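Local coordinates for protein putative carboxymuconolactone decarboxylase (Burkholderia xenovorans, PDB 2QEU) that is of unproven function but belongs to the carboxymuconolactone decarboxylase family of the AhpD-like clan and may have peroxiredoxin activity, at residues B[70-73]-B[74-77]; B[95-99]-B[100-104]; B[105-108]-B[109-112]. All blocks are in the same frame, centred on the assembly; numbering follows the deposited sequence.

Interaction 1: B[70-73]-B[74-77]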
ATOM      1  N   LEU B  70      20.243   6.722   2.635  1.00  8.48           N
ATOM      2  CA  LEU B  70      19.163   7.448   3.291  1.00  6.75           C
ATOM      3  C   LEU B  70      17.833   7.263   2.538  1.00  4.78           C
ATOM      4  O   LEU B  70      16.809   7.048   3.167  1.00  8.40           O
ATOM      5  CB  LEU B  70      19.505   8.922   3.436  1.00  8.21           C
ATOM      6  CG  LEU B  70      18.423   9.769   4.119  1.00  5.92           C
ATOM      7  CD1 LEU B  70      18.095   9.266   5.496  1.00  5.39           C
ATOM      8  CD2 LEU B  70      18.915  11.220   4.132  1.00  7.77           C
ATOM      9  N   ILE B  71      17.846   7.348   1.203  1.00  6.98           N
ATOM     10  CA  ILE B  71      16.614   7.088   0.433  1.00  8.03           C
ATOM     11  C   ILE B  71      16.070   5.678   0.758  1.00  7.55           C
ATOM     12  O   ILE B  71      14.889   5.521   1.022  1.00  7.63           O
ATOM     13  CB  ILE B  71      16.825   7.308  -1.093  1.00  7.04           C
ATOM     14  CG1 ILE B  71      17.038   8.823  -1.367  1.00  8.07           C
ATOM     15  CG2 ILE B  71      15.678   6.716  -1.938  1.00  7.50           C
ATOM     16  CD1 ILE B  71      17.715   9.180  -2.736  1.00  9.27           C
ATOM     17  N   LEU B  72      16.973   4.696   0.814  1.00  8.55           N
ATOM     18  CA  LEU B  72      16.577   3.314   1.140  1.00  7.63           C
ATOM     19  C   LEU B  72      16.045   3.191   2.551  1.00  9.43           C
ATOM     20  O   LEU B  72      15.081   2.455   2.799  1.00  7.25           O
ATOM     21  CB  LEU B  72      17.685   2.346   0.784  1.00 10.57           C
ATOM     22  CG  LEU B  72      17.866   2.198  -0.714  1.00  9.82           C
ATOM     23  CD1 LEU B  72      19.270   1.569  -0.987  1.00  8.28           C
ATOM     24  CD2 LEU B  72      16.757   1.434  -1.345  1.00  9.46           C
ATOM     25  N   VAL B  73      16.614   3.961   3.480  1.00  7.53           N
ATOM     26  CA  VAL B  73      16.104   4.000   4.845  1.00  8.83           C
ATOM     27  C   VAL B  73      14.640   4.456   4.836  1.00  6.93           C
ATOM     28  O   VAL B  73      13.768   3.819   5.388  1.00  9.64           O
ATOM     29  CB  VAL B  73      16.932   4.923   5.769  1.00  6.86           C
ATOM     30  CG1 VAL B  73      16.110   5.281   7.040  1.00  8.09           C
ATOM     31  CG2 VAL B  73      18.313   4.330   6.109  1.00  6.51           C
ATOM     32  N   VAL B  74      14.384   5.578   4.158  1.00  7.34           N
ATOM     33  CA  VAL B  74      13.025   6.140   4.143  1.00  5.91           C
ATOM     34  C   VAL B  74      12.047   5.161   3.474  1.00  7.20           C
ATOM     35  O   VAL B  74      10.930   4.936   3.944  1.00  6.99           O
ATOM     36  CB  VAL B  74      13.037   7.509   3.495  1.00  6.09           C
ATOM     37  CG1 VAL B  74      11.521   7.984   3.439  1.00  5.49           C
ATOM     38  CG2 VAL B  74      13.864   8.477   4.308  1.00  8.61           C
ATOM     39  N   LEU B  75      12.458   4.561   2.363  1.00  7.57           N
ATOM     40  CA  LEU B  75      11.639   3.518   1.698  1.00  8.11           C
ATOM     41  C   LEU B  75      11.370   2.303   2.593  1.00  6.96           C
ATOM     42  O   LEU B  75      10.206   1.851   2.661  1.00  8.79           O
ATOM     43  CB  LEU B  75      12.291   3.074   0.388  1.00  8.15           C
ATOM     44  CG  LEU B  75      12.276   4.099  -0.770  1.00  8.45           C
ATOM     45  CD1 LEU B  75      13.216   3.609  -1.889  1.00 11.85           C
ATOM     46  CD2 LEU B  75      10.869   4.382  -1.316  1.00 13.13           C
ATOM     47  N   ASP B  76      12.382   1.830   3.318  1.00  7.96           N
ATOM     48  CA  ASP B  76      12.170   0.759   4.276  1.00  8.16           C
ATOM     49  C   ASP B  76      11.243   1.199   5.427  1.00  9.49           C
ATOM     50  O   ASP B  76      10.511   0.357   5.972  1.00  9.44           O
ATOM     51  CB  ASP B  76      13.472   0.199   4.810  1.00 11.74           C
ATOM     52  CG  ASP B  76      14.166  -0.711   3.820  1.00 10.96           C
ATOM     53  OD1 ASP B  76      13.537  -1.072   2.810  1.00 13.05           O
ATOM     54  OD2 ASP B  76      15.323  -1.114   4.080  1.00 13.65           O
ATOM     55  N   ALA B  77      11.282   2.472   5.809  1.00  6.34           N
ATOM     56  CA  ALA B  77      10.311   3.009   6.772  1.00  8.07           C
ATOM     57  C   ALA B  77       8.892   2.875   6.280  1.00  8.94           C
ATOM     58  O   ALA B  77       7.993   2.350   6.981  1.00 10.69           O
ATOM     59  CB  ALA B  77      10.600   4.453   7.109  1.00  6.60           C
TER

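Interaction 2: B[95-99]-B[100-104]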
ATOM      1  N   ALA B  95      28.956   5.417   5.464  1.00 10.84           N
ATOM      2  CA  ALA B  95      29.319   6.273   4.343  1.00  9.49           C
ATOM      3  C   ALA B  95      29.299   7.777   4.690  1.00  9.08           C
ATOM      4  O   ALA B  95      29.476   8.642   3.820  1.00 11.93           O
ATOM      5  CB  ALA B  95      28.416   5.946   3.104  1.00 11.08           C
ATOM      6  N   GLY B  96      29.061   8.112   5.953  1.00 11.27           N
ATOM      7  CA  GLY B  96      29.203   9.485   6.421  1.00  9.86           C
ATOM      8  C   GLY B  96      27.942  10.216   6.808  1.00  9.45           C
ATOM      9  O   GLY B  96      27.993  11.370   7.185  1.00 10.07           O
ATOM     10  N   LEU B  97      26.782   9.563   6.720  1.00  8.05           N
ATOM     11  CA  LEU B  97      25.565  10.275   7.082  1.00  8.18           C
ATOM     12  C   LEU B  97      25.544  10.556   8.576  1.00  9.64           C
ATOM     13  O   LEU B  97      25.887   9.692   9.357  1.00 10.04           O
ATOM     14  CB  LEU B  97      24.348   9.433   6.740  1.00  6.15           C
ATOM     15  CG  LEU B  97      22.999  10.201   6.752  1.00  8.65           C
ATOM     16  CD1 LEU B  97      22.795  10.972   5.462  1.00 12.26           C
ATOM     17  CD2 LEU B  97      21.820   9.246   7.087  1.00  8.12           C
ATOM     18  N   SER B  98      25.157  11.764   8.972  1.00  7.72           N
ATOM     19  CA  SER B  98      24.962  12.074  10.390  1.00  7.49           C
ATOM     20  C   SER B  98      23.596  11.638  10.893  1.00  8.77           C
ATOM     21  O   SER B  98      22.630  11.506  10.115  1.00  8.53           O
ATOM     22  CB  SER B  98      25.136  13.566  10.632  1.00 10.02           C
ATOM     23  OG  SER B  98      24.041  14.290  10.138  1.00  7.35           O
ATOM     24  N   VAL B  99      23.507  11.449  12.206  1.00  8.31           N
ATOM     25  CA  VAL B  99      22.215  11.180  12.838  1.00  7.90           C
ATOM     26  C   VAL B  99      21.209  12.329  12.577  1.00  8.59           C
ATOM     27  O   VAL B  99      20.047  12.106  12.245  1.00  7.18           O
ATOM     28  CB  VAL B  99      22.322  10.842  14.361  1.00  9.63           C
ATOM     29  CG1 VAL B  99      20.882  10.622  14.955  1.00 10.68           C
ATOM     30  CG2 VAL B  99      23.216   9.588  14.562  1.00  6.75           C
ATOM     31  N   ASP B 100      21.675  13.569  12.667  1.00  7.65           N
ATOM     32  CA  ASP B 100      20.778  14.689  12.332  1.00  9.04           C
ATOM     33  C   ASP B 100      20.179  14.590  10.942  1.00  7.26           C
ATOM     34  O   ASP B 100      18.988  14.847  10.787  1.00  8.35           O
ATOM     35  CB  ASP B 100      21.514  16.017  12.449  1.00 10.22           C
ATOM     36  CG  ASP B 100      21.819  16.412  13.876  1.00 15.01           C
ATOM     37  OD1 ASP B 100      21.181  15.892  14.818  1.00 13.20           O
ATOM     38  OD2 ASP B 100      22.731  17.245  14.052  1.00 16.68           O
ATOM     39  N   GLU B 101      20.996  14.274   9.928  1.00  8.46           N
ATOM     40  CA  GLU B 101      20.507  14.115   8.555  1.00  7.20           C
ATOM     41  C   GLU B 101      19.527  12.937   8.442  1.00  9.12           C
ATOM     42  O   GLU B 101      18.559  12.995   7.710  1.00  7.81           O
ATOM     43  CB  GLU B 101      21.641  13.883   7.555  1.00  8.50           C
ATOM     44  CG  GLU B 101      22.537  15.061   7.324  1.00  5.48           C
ATOM     45  CD  GLU B 101      23.710  14.725   6.418  1.00 14.22           C
ATOM     46  OE1 GLU B 101      24.427  13.723   6.673  1.00 11.28           O
ATOM     47  OE2 GLU B 101      23.858  15.438   5.417  1.00 13.94           O
ATOM     48  N   LEU B 102      19.822  11.864   9.162  1.00  8.69           N
ATOM     49  CA  LEU B 102      18.970  10.694   9.167  1.00  8.00           C
ATOM     50  C   LEU B 102      17.569  11.093   9.614  1.00  8.17           C
ATOM     51  O   LEU B 102      16.562  10.767   8.976  1.00  7.42           O
ATOM     52  CB  LEU B 102      19.527   9.638  10.125  1.00  8.83           C
ATOM     53  CG  LEU B 102      18.736   8.318  10.234  1.00  8.24           C
ATOM     54  CD1 LEU B 102      18.868   7.511   8.909  1.00 10.40           C
ATOM     55  CD2 LEU B 102      19.184   7.509  11.459  1.00  8.66           C
ATOM     56  N   ILE B 103      17.501  11.792  10.743  1.00  5.61           N
ATOM     57  CA  ILE B 103      16.249  12.208  11.320  1.00  7.97           C
ATOM     58  C   ILE B 103      15.521  13.134  10.314  1.00  6.91           C
ATOM     59  O   ILE B 103      14.335  12.983  10.084  1.00  7.02           O
ATOM     60  CB  ILE B 103      16.433  12.879  12.715  1.00  9.88           C
ATOM     61  CG1 ILE B 103      16.957  11.875  13.787  1.00  9.34           C
ATOM     62  CG2 ILE B 103      15.131  13.531  13.199  1.00  4.98           C
ATOM     63  CD1 ILE B 103      17.467  12.557  15.047  1.00  7.79           C
ATOM     64  N   GLU B 104      16.236  14.110   9.756  1.00  5.58           N
ATOM     65  CA  GLU B 104      15.593  15.038   8.811  1.00  7.32           C
ATOM     66  C   GLU B 104      14.950  14.294   7.632  1.00  7.96           C
ATOM     67  O   GLU B 104      13.874  14.661   7.216  1.00  7.91           O
ATOM     68  CB  GLU B 104      16.572  16.121   8.327  1.00  9.55           C
ATOM     69  CG  GLU B 104      16.957  17.110   9.434  1.00  8.07           C
ATOM     70  CD  GLU B 104      17.804  18.306   8.928  1.00  9.67           C
ATOM     71  OE1 GLU B 104      17.794  18.536   7.705  1.00 14.61           O
ATOM     72  OE2 GLU B 104      18.389  19.060   9.747  1.00 10.82           O
TER
HETATM   73  O   HOH W   1      26.895  13.853   6.275  1.00 18.82           O

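Interaction 3: B[105-108]-B[109-112]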
ATOM      1  N   GLY B 105      15.641  13.270   7.113  1.00  6.57           N
ATOM      2  CA  GLY B 105      15.148  12.507   5.990  1.00  8.39           C
ATOM      3  C   GLY B 105      13.933  11.694   6.324  1.00  5.71           C
ATOM      4  O   GLY B 105      12.953  11.659   5.581  1.00  8.04           O
ATOM      5  N   ILE B 106      14.024  10.969   7.453  1.00  7.93           N
ATOM      6  CA  ILE B 106      12.934  10.126   7.906  1.00  6.89           C
ATOM      7  C   ILE B 106      11.645  10.906   8.132  1.00  7.37           C
ATOM      8  O   ILE B 106      10.544  10.454   7.801  1.00  7.44           O
ATOM      9  CB  ILE B 106      13.293   9.278   9.148  1.00  5.49           C
ATOM     10  CG1 ILE B 106      14.339   8.258   8.750  1.00  7.04           C
ATOM     11  CG2 ILE B 106      12.059   8.525   9.710  1.00  6.27           C
ATOM     12  CD1 ILE B 106      15.014   7.529   9.969  1.00  6.87           C
ATOM     13  N   LEU B 107      11.744  12.073   8.748  1.00  5.35           N
ATOM     14  CA  LEU B 107      10.567  12.909   8.988  1.00  6.38           C
ATOM     15  C   LEU B 107       9.765  13.198   7.749  1.00  6.77           C
ATOM     16  O   LEU B 107       8.554  13.349   7.785  1.00  7.02           O
ATOM     17  CB  LEU B 107      10.968  14.190   9.713  1.00  6.26           C
ATOM     18  CG  LEU B 107      11.543  14.054  11.141  1.00  8.77           C
ATOM     19  CD1 LEU B 107      12.083  15.420  11.620  1.00  8.24           C
ATOM     20  CD2 LEU B 107      10.383  13.554  12.061  1.00  9.40           C
ATOM     21  N   LEU B 108      10.455  13.326   6.610  1.00  5.61           N
ATOM     22  CA  LEU B 108       9.774  13.691   5.344  1.00  6.29           C
ATOM     23  C   LEU B 108       8.773  12.621   4.940  1.00  5.70           C
ATOM     24  O   LEU B 108       7.754  12.908   4.291  1.00  7.89           O
ATOM     25  CB  LEU B 108      10.822  13.911   4.234  1.00  7.09           C
ATOM     26  CG  LEU B 108      11.770  15.095   4.451  1.00  7.28           C
ATOM     27  CD1 LEU B 108      12.956  15.089   3.436  1.00  7.53           C
ATOM     28  CD2 LEU B 108      11.106  16.468   4.511  1.00  9.77           C
ATOM     29  N   GLY B 109       9.001  11.376   5.374  1.00  5.75           N
ATOM     30  CA  GLY B 109       7.988  10.322   5.166  1.00  9.27           C
ATOM     31  C   GLY B 109       6.620  10.630   5.725  1.00  8.85           C
ATOM     32  O   GLY B 109       5.628  10.136   5.176  1.00  8.79           O
ATOM     33  N   ILE B 110       6.523  11.430   6.791  1.00  5.75           N
ATOM     34  CA  ILE B 110       5.264  11.800   7.399  1.00  7.34           C
ATOM     35  C   ILE B 110       4.379  12.613   6.403  1.00  7.59           C
ATOM     36  O   ILE B 110       3.171  12.468   6.313  1.00  8.76           O
ATOM     37  CB  ILE B 110       5.469  12.596   8.706  1.00  6.10           C
ATOM     38  CG1 ILE B 110       6.195  11.715   9.726  1.00  4.73           C
ATOM     39  CG2 ILE B 110       4.112  13.096   9.261  1.00  5.26           C
ATOM     40  CD1 ILE B 110       6.714  12.452  10.941  1.00  4.93           C
ATOM     41  N   ILE B 111       5.044  13.464   5.587  1.00  6.81           N
ATOM     42  CA  ILE B 111       4.302  14.241   4.589  1.00  8.04           C
ATOM     43  C   ILE B 111       3.471  13.340   3.652  1.00  7.27           C
ATOM     44  O   ILE B 111       2.295  13.601   3.415  1.00  7.72           O
ATOM     45  CB  ILE B 111       5.256  15.125   3.776  1.00  7.98           C
ATOM     46  CG1 ILE B 111       5.808  16.256   4.666  1.00  7.89           C
ATOM     47  CG2 ILE B 111       4.532  15.685   2.530  1.00  8.35           C
ATOM     48  CD1 ILE B 111       6.924  17.071   4.038  1.00 11.61           C
ATOM     49  N   VAL B 112       4.113  12.301   3.098  1.00  7.05           N
ATOM     50  CA  VAL B 112       3.535  11.494   2.055  1.00  7.94           C
ATOM     51  C   VAL B 112       2.785  10.269   2.590  1.00  7.66           C
ATOM     52  O   VAL B 112       1.857   9.803   1.976  1.00  8.87           O
ATOM     53  CB  VAL B 112       4.589  11.113   0.982  1.00  8.72           C
ATOM     54  CG1 VAL B 112       3.965  10.368  -0.196  1.00  6.23           C
ATOM     55  CG2 VAL B 112       5.349  12.423   0.468  1.00  7.18           C
TER

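Interaction 1: B[70-73]-B[74-77]
Two successive buried turns in the middle of helix 65-79, in the AhpD-like fold, meet here, with Leu70, Ile71, Leu72 and Val73 each bonded to the residue four further on. The contact is local and follows the alpha-helical i to i+4 pattern. Val74 N donates to Leu70 O at 3.0 Å. Leu75 N reaches Ile71 O at 2.9 Å, and this bond is almost straight, with an N-H...O angle of 171°. Asp76 N to Leu72 O and Ala77 N to Val73 O complete the set.

The side chains add smaller apolar touches. Ile71 and Leu75 lie side by side and point the same way. Ile71 puts CG1 beside the backbone N (chi1 -69°), which leaves CG2 anti to that N, where it meets Leu75 CD1 at 4.0 Å. The same Leu75 CD1 is also approached by Leu72 CD2, at 4.2 Å, from a side chain that runs at a slant to it. One methyl of Leu75 therefore serves two neighbours of the preceding turn. Val74 CG2 comes within 3.5 Å of Leu70 O.

The faces of the helix have different neighbours. Val73 packs on Ile85 and Thr89 of helix 82-94 and on Leu102 and Ile106 of helix 99-113. Leu70 packs on Ile71 of a second subunit, and Leu75 on Ile78 of that subunit. Asp76 is the one acidic side chain of this turn. It is buried, touches His88 and lies near a bound citrate, probably from the crystallisation liquor.

Four N-H groups and four C=O groups are paired between the two turns. The aliphatic side chains can thus pack on neighbouring helices and the other subunit without leaving these backbone atoms unpaired.

Interaction 2: B[95-99]-B[100-104]
The chain leaves helix 82-94 through a Schellman motif, in which Gly96 has positive phi (111°), and enters helix 99-113 with Ser98 at the N-cap. Ser98 and Glu101 form a capping box. Ser98 OG accepts from Glu101 N at 3.1 Å. In return Ser98 N donates to Glu101 OE1, also at 3.1 Å, and this bond is nearly straight (170°) and uses the anti lone pair of the carboxylate. The serine chi1 of 73° holds OG between the backbone N and the carbonyl carbon, facing the first turn. A water donates to both Gly96 O and Glu101 OE1. Glu101 OE2 is hydrogen-bonded to Tyr67 OH of helix 65-79.

Leu97 CD1 lies 3.4 Å from Glu101 OE1, beside the carboxylate. Its other branch, CD2, meets Leu102 CB at 3.8 Å, and the two leucine side chains cross at about a right angle. Further round, Val99 CG1 touches Ile103 CD1 at 3.9 Å. The Glu104 carboxylate is hydrogen-bonded to the backbone N atoms of Lys62 and Leu63 of a second subunit.

The box gives acceptors to two N-H groups, those of Ser98 and Glu101, at the helix start. Held at OE1 by Ser98 N and at OE2 by Tyr67 OH, the Glu101 carboxylate is probably fixed in its rotation.

Interaction 3: B[105-108]-B[109-112]
Leu107 CG and Ile110 CG1 both stand anti to their own carbonyl carbons, with chi1 near -64° in both, and this lays the two side chains alongside each other, pointing the same way. Leu107 CD2 meets Ile110 CD1 at 4.0 Å. Ile110 CB also rests 3.3 Å from Leu107 O. Leu108 CD2 and Ile111 CD1 approach at 4.3 Å in a looser touch.

The backbone bonds here, within helix 99-113, run from i+3 to i, as in a 3-10 helix. Gly109 N donates to Ile106 O at 3.0 Å, and Ile110 N to Leu107 O at the same distance. Ile111 N to Leu108 O is weak, with an N-H...O angle of 132°. The i to i+4 distance from Gly105 O to Gly109 N is 4.0 Å. In the first two bonds the donor stands well above the carbonyl plane, about 50° out of it.

All eight residues are buried, between the rest of the chain and other subunits. Ile106, Leu107 and Ile110 pack on Trp118 of helix 116-119. Leu108, Ile110 and Ile111 reach Lys68, Met53 and Tyr46 of a second subunit, respectively. Val112 packs on Pro116 of a fourth subunit, and Leu107 on Ala39 of a third.

The three interactions follow one another along the chain, in the order 1, 2, 3. Interaction 1 lies within helix 65-79. Interaction 2 starts helix 99-113, and interaction 3 continues it without a break; their centres are about 14 Å apart. Interaction 1 packs against both: its centre is about 12 Å from that of interaction 2 and about 10 Å from that of interaction 3. Leu70 CD1 meets Leu102 CD1 at 3.9 Å, and Val74 CG2 reaches Gly105 O at 3.5 Å. The two helices thus lie against each other in the all-helical fold. All three interactions also touch a second subunit, so the same helices help to build the six-chain assembly.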